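Local coordinates for protein KLLA0B12012p (Kluyveromyces lactis, PDB 6Y3P) that is Pby1, a partner of the mRNA decapping enzyme Dcp2, whose C-terminal ATP-grasp domain, of the tubulin-tyrosine ligase family, probably binds ATP, at residues R218-C223 against D364-D369; Q228-D233 against S372-P377. All coordinates share one frame; numbering follows the deposited sequence.

Both contacts press helix 357-375 onto one antiparallel sheet, and their centres lie only about 8 Å apart. Contact 1 uses strand 215-224 and the middle of the helix; contact 2 uses strand 228-239, next in the chain, and the C-terminal part of the helix. The order along the chain is 218-223, 228-233, 364-369, 372-377, so the two connections cross rather than nest. The strands are antiparallel neighbours, tied where Thr222 N meets Phe230 O at 2.7 Å and Tyr220 O meets Tyr232 N at 3.0 Å. Together the contacts pack one helix against this sheet within the tubulin-tyrosine ligase-like, ATP-grasp part of the protein, while helix 290-313 packs on the same two strands.

Contact 1 (R218-C223 against D364-D369); sequences RCYVTC and DELFDD
Strand 218-223 and helix 364-369 approach most closely at Tyr220 and Leu366, whose CA atoms stand 8.4 Å apart, a spacing that side chains have to bridge. From the helix side Leu366 makes the touch. Its CG is anti to the backbone N (chi1 160°), and the two methyls at the end of the branch serve different strand residues. CD2 comes up obliquely to the Tyr220 ring, 4.1 Å from Tyr220 CD2 and 4.2 Å from Tyr220 CG, so it rests by the root of the ring and not by the hydroxyl. The two side chains cross at about a right angle. Leu366 CD1 stops 4.5 Å from Thr222 OG1, a looser van der Waals approach. This is helix-on-sheet packing in the ATP-grasp fold: Tyr220 and Thr222, two apart on the strand, point toward the helix, while Val221 between them points away and packs on Val304 and Phe308 of helix 290-313. Beside the leucine, Phe367 offers one ring face to Leu366 CG, which sits 4.2 Å above the plane, offset toward the rim. Phe352 extends the apolar cluster, its ring meeting that of Tyr220 and packing edge-to-face with Phe367. Glu365 OE1 forms a salt bridge with Arg234.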
loop_
_atom_site.group_PDB
_atom_site.type_symbol
_atom_site.label_atom_id
_atom_site.label_comp_id
_atom_site.label_asym_id
_atom_site.label_seq_id
_atom_site.Cartn_x
_atom_site.Cartn_y
_atom_site.Cartn_z
ATOM N N ARG A 218 0.588 7.537 -3.611
ATOM C CA ARG A 218 -0.060 7.039 -2.412
ATOM C C ARG A 218 -1.564 7.110 -2.740
ATOM O O ARG A 218 -2.122 8.197 -2.927
ATOM C CB ARG A 218 0.293 7.896 -1.176
ATOM C CG ARG A 218 -0.468 7.511 0.118
ATOM C CD ARG A 218 -0.340 6.030 0.417
ATOM N NE ARG A 218 0.066 5.739 1.791
ATOM C CZ ARG A 218 1.310 5.812 2.256
ATOM N NH1 ARG A 218 1.573 5.493 3.517
ATOM N NH2 ARG A 218 2.296 6.234 1.470
ATOM N N CYS A 219 -2.191 5.943 -2.848
ATOM C CA CYS A 219 -3.609 5.804 -3.130
ATOM C C CYS A 219 -4.328 5.257 -1.856
ATOM O O CYS A 219 -3.945 4.197 -1.346
ATOM C CB CYS A 219 -3.785 4.880 -4.336
ATOM S SG CYS A 219 -5.507 4.527 -4.773
ATOM N N TYR A 220 -5.319 6.007 -1.302
ATOM C CA TYR A 220 -6.086 5.500 -0.149
ATOM C C TYR A 220 -7.199 4.595 -0.636
ATOM O O TYR A 220 -7.985 4.980 -1.497
ATOM C CB TYR A 220 -6.635 6.615 0.736
ATOM C CG TYR A 220 -5.522 7.465 1.298
ATOM C CD1 TYR A 220 -4.637 6.950 2.244
ATOM C CD2 TYR A 220 -5.318 8.768 0.850
ATOM C CE1 TYR A 220 -3.586 7.717 2.746
ATOM C CE2 TYR A 220 -4.276 9.551 1.351
ATOM C CZ TYR A 220 -3.421 9.024 2.313
ATOM O OH TYR A 220 -2.394 9.766 2.824
ATOM N N VAL A 221 -7.221 3.372 -0.123
ATOM C CA VAL A 221 -8.160 2.336 -0.499
ATOM C C VAL A 221 -8.940 1.948 0.742
ATOM O O VAL A 221 -8.330 1.587 1.741
ATOM C CB VAL A 221 -7.412 1.134 -1.118
ATOM C CG1 VAL A 221 -8.382 0.001 -1.470
ATOM C CG2 VAL A 221 -6.609 1.554 -2.341
ATOM N N THR A 222 -10.280 2.039 0.694
ATOM C CA THR A 222 -11.119 1.679 1.834
ATOM C C THR A 222 -11.860 0.401 1.551
ATOM O O THR A 222 -12.568 0.297 0.559
ATOM C CB THR A 222 -12.066 2.836 2.266
ATOM O OG1 THR A 222 -11.320 4.036 2.421
ATOM C CG2 THR A 222 -12.812 2.545 3.564
ATOM N N CYS A 223 -11.670 -0.577 2.413
ATOM C CA CYS A 223 -12.417 -1.828 2.404
ATOM C C CYS A 223 -13.503 -1.649 3.387
ATOM O O CYS A 223 -13.234 -1.205 4.490
ATOM C CB CYS A 223 -11.540 -3.010 2.794
ATOM S SG CYS A 223 -10.501 -3.588 1.455
ATOM N N ASP A 364 -10.299 15.815 4.075
ATOM C CA ASP A 364 -11.670 16.118 4.527
ATOM C C ASP A 364 -12.710 15.379 3.683
ATOM O O ASP A 364 -13.683 14.862 4.218
ATOM C CB ASP A 364 -11.947 17.622 4.435
ATOM C CG ASP A 364 -11.415 18.468 5.568
ATOM O OD1 ASP A 364 -10.761 17.906 6.474
ATOM O OD2 ASP A 364 -11.666 19.698 5.558
ATOM N N GLU A 365 -12.495 15.327 2.372
ATOM C CA GLU A 365 -13.394 14.672 1.433
ATOM C C GLU A 365 -13.259 13.159 1.557
ATOM O O GLU A 365 -14.233 12.444 1.324
ATOM C CB GLU A 365 -13.082 15.143 0.004
ATOM C CG GLU A 365 -14.036 14.575 -1.032
ATOM C CD GLU A 365 -13.716 14.849 -2.484
ATOM O OE1 GLU A 365 -13.141 15.922 -2.781
ATOM O OE2 GLU A 365 -14.094 14.008 -3.331
ATOM N N LEU A 366 -12.059 12.672 1.939
ATOM C CA LEU A 366 -11.825 11.249 2.117
ATOM C C LEU A 366 -12.675 10.717 3.269
ATOM O O LEU A 366 -13.401 9.734 3.075
ATOM C CB LEU A 366 -10.323 10.938 2.337
ATOM C CG LEU A 366 -9.944 9.576 2.993
ATOM C CD1 LEU A 366 -10.325 8.383 2.127
ATOM C CD2 LEU A 366 -8.484 9.533 3.346
ATOM N N PHE A 367 -12.578 11.360 4.458
ATOM C CA PHE A 367 -13.290 10.935 5.670
ATOM C C PHE A 367 -14.774 11.214 5.575
ATOM O O PHE A 367 -15.541 10.448 6.126
ATOM C CB PHE A 367 -12.643 11.477 6.949
ATOM C CG PHE A 367 -11.310 10.803 7.156
ATOM C CD1 PHE A 367 -11.237 9.500 7.641
ATOM C CD2 PHE A 367 -10.128 11.428 6.768
ATOM C CE1 PHE A 367 -10.005 8.850 7.766
ATOM C CE2 PHE A 367 -8.894 10.769 6.878
ATOM C CZ PHE A 367 -8.839 9.500 7.405
ATOM N N ASP A 368 -15.180 12.190 4.752
ATOM C CA ASP A 368 -16.577 12.465 4.452
ATOM C C ASP A 368 -17.202 11.251 3.726
ATOM O O ASP A 368 -18.264 10.783 4.122
ATOM C CB ASP A 368 -16.687 13.724 3.582
ATOM C CG ASP A 368 -18.079 14.302 3.623
ATOM O OD1 ASP A 368 -18.440 14.912 4.668
ATOM O OD2 ASP A 368 -18.856 14.044 2.671
ATOM N N ASP A 369 -16.492 10.705 2.713
ATOM C CA ASP A 369 -16.913 9.556 1.921
ATOM C C ASP A 369 -16.935 8.282 2.719
ATOM O O ASP A 369 -17.881 7.509 2.582
ATOM C CB ASP A 369 -16.017 9.397 0.693
ATOM C CG ASP A 369 -16.103 10.545 -0.308
ATOM O OD1 ASP A 369 -17.149 11.239 -0.336
ATOM O OD2 ASP A 369 -15.122 10.744 -1.075
#

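Contact 2 (Q228-D233 against S372-P377); sequences QVFVYD and SICVRP
Phe230 points its CB toward the helix, and with CG anti to the carbonyl carbon (chi1 -62°) the ring reaches Ile373 and Cys374. In Ile373 the CG2 branch lies anti to the backbone N, and this methyl does the touching: it is 3.8 Å from Phe230 CZ and 3.9 Å from Phe230 CE1. Cys374 SG lies near the adjoining side of the ring, 4.0 Å from both Phe230 CE2 and Phe230 CD2. Its sulfur stands 4.5 Å from the centroid of the Phe230 ring and 39° off the ring normal, an oblique sulfur-aromatic contact. The methyl thus takes CZ and CE1 and the sulfur CE2 and CD2, in an apolar contact held by dispersion. Residues 372-375 form a wider pi-type turn, and both gripping residues belong to it. Just before them, Ser372 OG bonds back to Asp368 O, one turn earlier in the same helix. On the sheet side, the Phe230 ring stacks with Phe391 of strand 391-396, which Ile373 also touches, and both Phe230 and Cys374 reach Ser224 of strand 215-224; the contact therefore fits the C-terminal part of helix 357-375 over three adjoining strands, with 228-239 between the other two.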
loop_
_atom_site.group_PDB
_atom_site.type_symbol
_atom_site.label_atom_id
_atom_site.label_comp_id
_atom_site.label_asym_id
_atom_site.label_seq_id
_atom_site.Cartn_x
_atom_site.Cartn_y
_atom_site.Cartn_z
ATOM N N GLN A 228 -16.715 -4.757 0.197
ATOM C CA GLN A 228 -16.744 -3.690 -0.789
ATOM C C GLN A 228 -15.400 -3.019 -0.756
ATOM O O GLN A 228 -14.847 -2.793 0.326
ATOM C CB GLN A 228 -17.835 -2.688 -0.493
ATOM C CG GLN A 228 -19.191 -3.118 -1.036
ATOM C CD GLN A 228 -20.242 -2.183 -0.530
ATOM O OE1 GLN A 228 -20.504 -2.123 0.675
ATOM N NE2 GLN A 228 -20.784 -1.357 -1.419
ATOM N N VAL A 229 -14.839 -2.753 -1.939
ATOM C CA VAL A 229 -13.532 -2.112 -2.069
ATOM C C VAL A 229 -13.712 -0.784 -2.771
ATOM O O VAL A 229 -14.303 -0.727 -3.846
ATOM C CB VAL A 229 -12.437 -2.985 -2.724
ATOM C CG1 VAL A 229 -11.073 -2.294 -2.609
ATOM C CG2 VAL A 229 -12.384 -4.388 -2.108
ATOM N N PHE A 230 -13.246 0.290 -2.122
ATOM C CA PHE A 230 -13.403 1.640 -2.606
ATOM C C PHE A 230 -12.061 2.302 -2.763
ATOM O O PHE A 230 -11.268 2.357 -1.819
ATOM C CB PHE A 230 -14.260 2.452 -1.637
ATOM C CG PHE A 230 -15.669 1.951 -1.462
ATOM C CD1 PHE A 230 -16.681 2.366 -2.318
ATOM C CD2 PHE A 230 -15.990 1.081 -0.428
ATOM C CE1 PHE A 230 -17.984 1.915 -2.149
ATOM C CE2 PHE A 230 -17.296 0.641 -0.255
ATOM C CZ PHE A 230 -18.282 1.054 -1.122
ATOM N N VAL A 231 -11.795 2.788 -3.968
ATOM C CA VAL A 231 -10.568 3.514 -4.255
ATOM C C VAL A 231 -10.909 5.005 -4.250
ATOM O O VAL A 231 -11.894 5.432 -4.846
ATOM C CB VAL A 231 -9.921 3.042 -5.577
ATOM C CG1 VAL A 231 -8.770 3.944 -5.992
ATOM C CG2 VAL A 231 -9.454 1.592 -5.480
ATOM N N TYR A 232 -10.121 5.775 -3.517
ATOM C CA TYR A 232 -10.228 7.225 -3.434
ATOM C C TYR A 232 -9.400 7.820 -4.602
ATOM O O TYR A 232 -8.177 7.645 -4.651
ATOM C CB TYR A 232 -9.732 7.717 -2.058
ATOM C CG TYR A 232 -9.982 9.190 -1.839
ATOM C CD1 TYR A 232 -11.221 9.762 -2.138
ATOM C CD2 TYR A 232 -8.993 10.011 -1.320
ATOM C CE1 TYR A 232 -11.453 11.126 -1.956
ATOM C CE2 TYR A 232 -9.216 11.375 -1.122
ATOM C CZ TYR A 232 -10.449 11.925 -1.440
ATOM O OH TYR A 232 -10.672 13.257 -1.222
ATOM N N ASP A 233 -10.088 8.462 -5.561
ATOM C CA ASP A 233 -9.490 9.009 -6.787
ATOM C C ASP A 233 -8.662 10.284 -6.619
ATOM O O ASP A 233 -8.037 10.698 -7.584
ATOM C CB ASP A 233 -10.547 9.217 -7.891
ATOM C CG ASP A 233 -10.768 7.967 -8.729
ATOM O OD1 ASP A 233 -10.043 6.964 -8.507
ATOM O OD2 ASP A 233 -11.661 7.991 -9.605
ATOM N N SER A 372 -19.966 8.679 5.179
ATOM C CA SER A 372 -21.245 8.703 4.462
ATOM C C SER A 372 -21.589 7.436 3.663
ATOM O O SER A 372 -22.775 7.229 3.360
ATOM C CB SER A 372 -21.321 9.921 3.545
ATOM O OG SER A 372 -20.338 9.880 2.520
ATOM N N ILE A 373 -20.566 6.612 3.290
ATOM C CA ILE A 373 -20.771 5.423 2.441
ATOM C C ILE A 373 -20.542 4.100 3.184
ATOM O O ILE A 373 -21.280 3.133 2.966
ATOM C CB ILE A 373 -19.903 5.549 1.140
ATOM C CG1 ILE A 373 -20.389 6.755 0.295
ATOM C CG2 ILE A 373 -19.877 4.233 0.301
ATOM C CD1 ILE A 373 -19.433 7.270 -0.727
ATOM N N CYS A 374 -19.515 4.049 4.029
ATOM C CA CYS A 374 -19.150 2.829 4.754
ATOM C C CYS A 374 -19.706 2.768 6.186
ATOM O O CYS A 374 -20.169 1.704 6.620
ATOM C CB CYS A 374 -17.634 2.642 4.733
ATOM S SG CYS A 374 -16.884 2.731 3.080
ATOM N N VAL A 375 -19.627 3.905 6.929
ATOM C CA VAL A 375 -20.044 3.954 8.328
ATOM C C VAL A 375 -21.562 4.005 8.451
ATOM O O VAL A 375 -22.090 3.276 9.268
ATOM C CB VAL A 375 -19.321 5.077 9.137
ATOM C CG1 VAL A 375 -19.826 5.164 10.592
ATOM C CG2 VAL A 375 -17.807 4.876 9.101
ATOM N N ARG A 376 -22.264 4.862 7.685
ATOM C CA ARG A 376 -23.736 4.972 7.763
ATOM C C ARG A 376 -24.450 3.591 7.686
ATOM O O ARG A 376 -25.233 3.301 8.594
ATOM C CB ARG A 376 -24.292 5.947 6.698
ATOM C CG ARG A 376 -24.325 7.418 7.105
ATOM C CD ARG A 376 -24.862 8.287 5.967
ATOM N NE ARG A 376 -26.215 7.884 5.566
ATOM C CZ ARG A 376 -27.337 8.396 6.063
ATOM N NH1 ARG A 376 -27.291 9.367 6.966
ATOM N NH2 ARG A 376 -28.513 7.951 5.651
ATOM N N PRO A 377 -24.115 2.691 6.704
ATOM C CA PRO A 377 -24.783 1.378 6.629
ATOM C C PRO A 377 -24.621 0.424 7.828
ATOM O O PRO A 377 -25.467 -0.453 8.012
ATOM C CB PRO A 377 -24.191 0.769 5.356
ATOM C CG PRO A 377 -23.819 1.912 4.542
ATOM C CD PRO A 377 -23.237 2.865 5.529
#